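Local coordinates for protein calreticulin, putative (Trypanosoma cruzi, PDB 5HCF) that probably acts as a lectin-like chaperone that binds carbohydrate and peptide parts of client glycoproteins through a legume-lectin-fold globular domain, at residues A[79-84]-A[217-222]. Numbering follows the deposited sequence.
Sequences QDLKCG and QVESGS
E219 reaches across to the backbone amides of K82 and C83 with one carboxylate oxygen. Its OE1 takes the amide N of C83 at 2.8 Å, almost straight (176°), on the syn side and close to the carboxylate plane. The amide N of K82 meets the same OE1 at 2.9 Å, but from above that plane. A bend at chi2 (80°) turns the carboxylate of E219 to these two N-H groups. Further along, Q79 lays a face of its amide against the carbonyl of S220 and uses its N-H groups in plane. NE2 gives one proton to O of E219 (2.9 Å) and the other to OG of S222 (3.0 Å). This should fix the rotation of the group. OG of S222 is also hydrogen-bonded to ND1 of H77. In this legume-lectin fold, strands 83-91 and 208-217 are antiparallel neighbours in one sheet, and 218-222 leads from there to strand 223-230 of the other sheet. The amide of V218 hydrogen-bonds to O of C83, next to the bridge between G84 and Q217. CG2 of V218 packs on CB of C83 at 3.6 Å. SG of C83 forms a disulfide with C114. The side chain of L81 crosses that of Q217 at about a right angle.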
loop_
_atom_site.group_PDB
_atom_site.type_symbol
_atom_site.label_atom_id
_atom_site.label_comp_id
_atom_site.label_asym_id
_atom_site.label_seq_id
_atom_site.Cartn_x
_atom_site.Cartn_y
_atom_site.Cartn_z
ATOM N N GLN A 79 -6.611 -0.794 -17.223
ATOM C CA GLN A 79 -6.370 0.071 -18.375
ATOM C C GLN A 79 -5.217 -0.336 -19.299
ATOM O O GLN A 79 -5.004 0.315 -20.323
ATOM C CB GLN A 79 -6.146 1.509 -17.900
ATOM C CG GLN A 79 -4.861 1.722 -17.141
ATOM C CD GLN A 79 -5.064 1.613 -15.642
ATOM O OE1 GLN A 79 -5.842 0.785 -15.167
ATOM N NE2 GLN A 79 -4.373 2.458 -14.889
ATOM N N ASP A 80 -4.481 -1.392 -18.950
ATOM C CA ASP A 80 -3.214 -1.717 -19.620
ATOM C C ASP A 80 -2.163 -0.720 -19.181
ATOM O O ASP A 80 -1.731 0.137 -19.947
ATOM C CB ASP A 80 -3.338 -1.711 -21.149
ATOM C CG ASP A 80 -4.018 -2.952 -21.687
ATOM O OD1 ASP A 80 -3.764 -4.048 -21.142
ATOM O OD2 ASP A 80 -4.796 -2.832 -22.662
ATOM N N LEU A 81 -1.750 -0.851 -17.931
ATOM C CA LEU A 81 -0.796 0.072 -17.359
ATOM C C LEU A 81 0.591 -0.226 -17.914
ATOM O O LEU A 81 1.000 -1.382 -17.976
ATOM C CB LEU A 81 -0.811 -0.037 -15.832
ATOM C CG LEU A 81 0.075 0.908 -15.020
ATOM C CD1 LEU A 81 -0.375 2.347 -15.195
ATOM C CD2 LEU A 81 0.052 0.513 -13.557
ATOM N N LYS A 82 1.289 0.817 -18.355
ATOM C CA LYS A 82 2.692 0.694 -18.748
ATOM C C LYS A 82 3.572 1.458 -17.765
ATOM O O LYS A 82 4.608 0.953 -17.338
ATOM C CB LYS A 82 2.928 1.191 -20.178
ATOM C CG LYS A 82 2.205 0.378 -21.234
ATOM C CD LYS A 82 2.748 -1.045 -21.230
ATOM C CE LYS A 82 2.150 -1.902 -22.325
ATOM N NZ LYS A 82 3.139 -2.080 -23.428
ATOM N N CYS A 83 3.150 2.660 -17.390
ATOM C CA CYS A 83 3.842 3.412 -16.350
ATOM C C CYS A 83 2.826 4.045 -15.402
ATOM O O CYS A 83 2.017 4.880 -15.810
ATOM C CB CYS A 83 4.757 4.487 -16.953
ATOM S SG CYS A 83 5.765 5.387 -15.724
ATOM N N GLY A 84 2.854 3.621 -14.143
ATOM C CA GLY A 84 2.024 4.236 -13.122
ATOM C C GLY A 84 2.075 3.543 -11.774
ATOM O O GLY A 84 2.346 2.347 -11.684
ATOM N N GLN A 217 0.556 8.600 -12.807
ATOM C CA GLN A 217 0.060 7.655 -13.805
ATOM C C GLN A 217 0.104 8.218 -15.219
ATOM O O GLN A 217 -0.435 9.293 -15.487
ATOM C CB GLN A 217 -1.374 7.214 -13.496
ATOM C CG GLN A 217 -1.496 6.116 -12.453
ATOM C CD GLN A 217 -2.862 5.455 -12.485
ATOM O OE1 GLN A 217 -3.872 6.073 -12.170
ATOM N NE2 GLN A 217 -2.898 4.198 -12.893
ATOM N N VAL A 218 0.752 7.479 -16.117
ATOM C CA VAL A 218 0.712 7.791 -17.539
ATOM C C VAL A 218 -0.610 7.297 -18.115
ATOM O O VAL A 218 -1.418 8.087 -18.603
ATOM C CB VAL A 218 1.871 7.150 -18.318
ATOM C CG1 VAL A 218 1.724 7.454 -19.805
ATOM C CG2 VAL A 218 3.214 7.647 -17.792
ATOM N N GLU A 219 -0.816 5.983 -18.067
ATOM C CA GLU A 219 -2.096 5.391 -18.447
ATOM C C GLU A 219 -2.969 5.253 -17.205
ATOM O O GLU A 219 -2.726 4.388 -16.360
ATOM C CB GLU A 219 -1.900 4.027 -19.118
ATOM C CG GLU A 219 -0.915 4.031 -20.291
ATOM C CD GLU A 219 0.552 3.992 -19.853
ATOM O OE1 GLU A 219 0.832 3.675 -18.676
ATOM O OE2 GLU A 219 1.431 4.276 -20.693
ATOM N N SER A 220 -3.974 6.114 -17.085
ATOM C CA SER A 220 -4.809 6.130 -15.891
ATOM C C SER A 220 -5.951 5.120 -15.982
ATOM O O SER A 220 -6.076 4.404 -16.973
ATOM C CB SER A 220 -5.358 7.537 -15.645
ATOM O OG SER A 220 -5.904 7.649 -14.342
ATOM N N GLY A 221 -6.776 5.069 -14.939
ATOM C CA GLY A 221 -7.910 4.165 -14.905
ATOM C C GLY A 221 -7.879 3.189 -13.740
ATOM O O GLY A 221 -8.756 2.336 -13.622
ATOM N N SER A 222 -6.869 3.305 -12.882
ATOM C CA SER A 222 -6.720 2.394 -11.743
ATOM C C SER A 222 -7.838 2.575 -10.717
ATOM O O SER A 222 -8.359 3.675 -10.543
ATOM C CB SER A 222 -5.361 2.590 -11.066
ATOM O OG SER A 222 -4.296 2.158 -11.900
#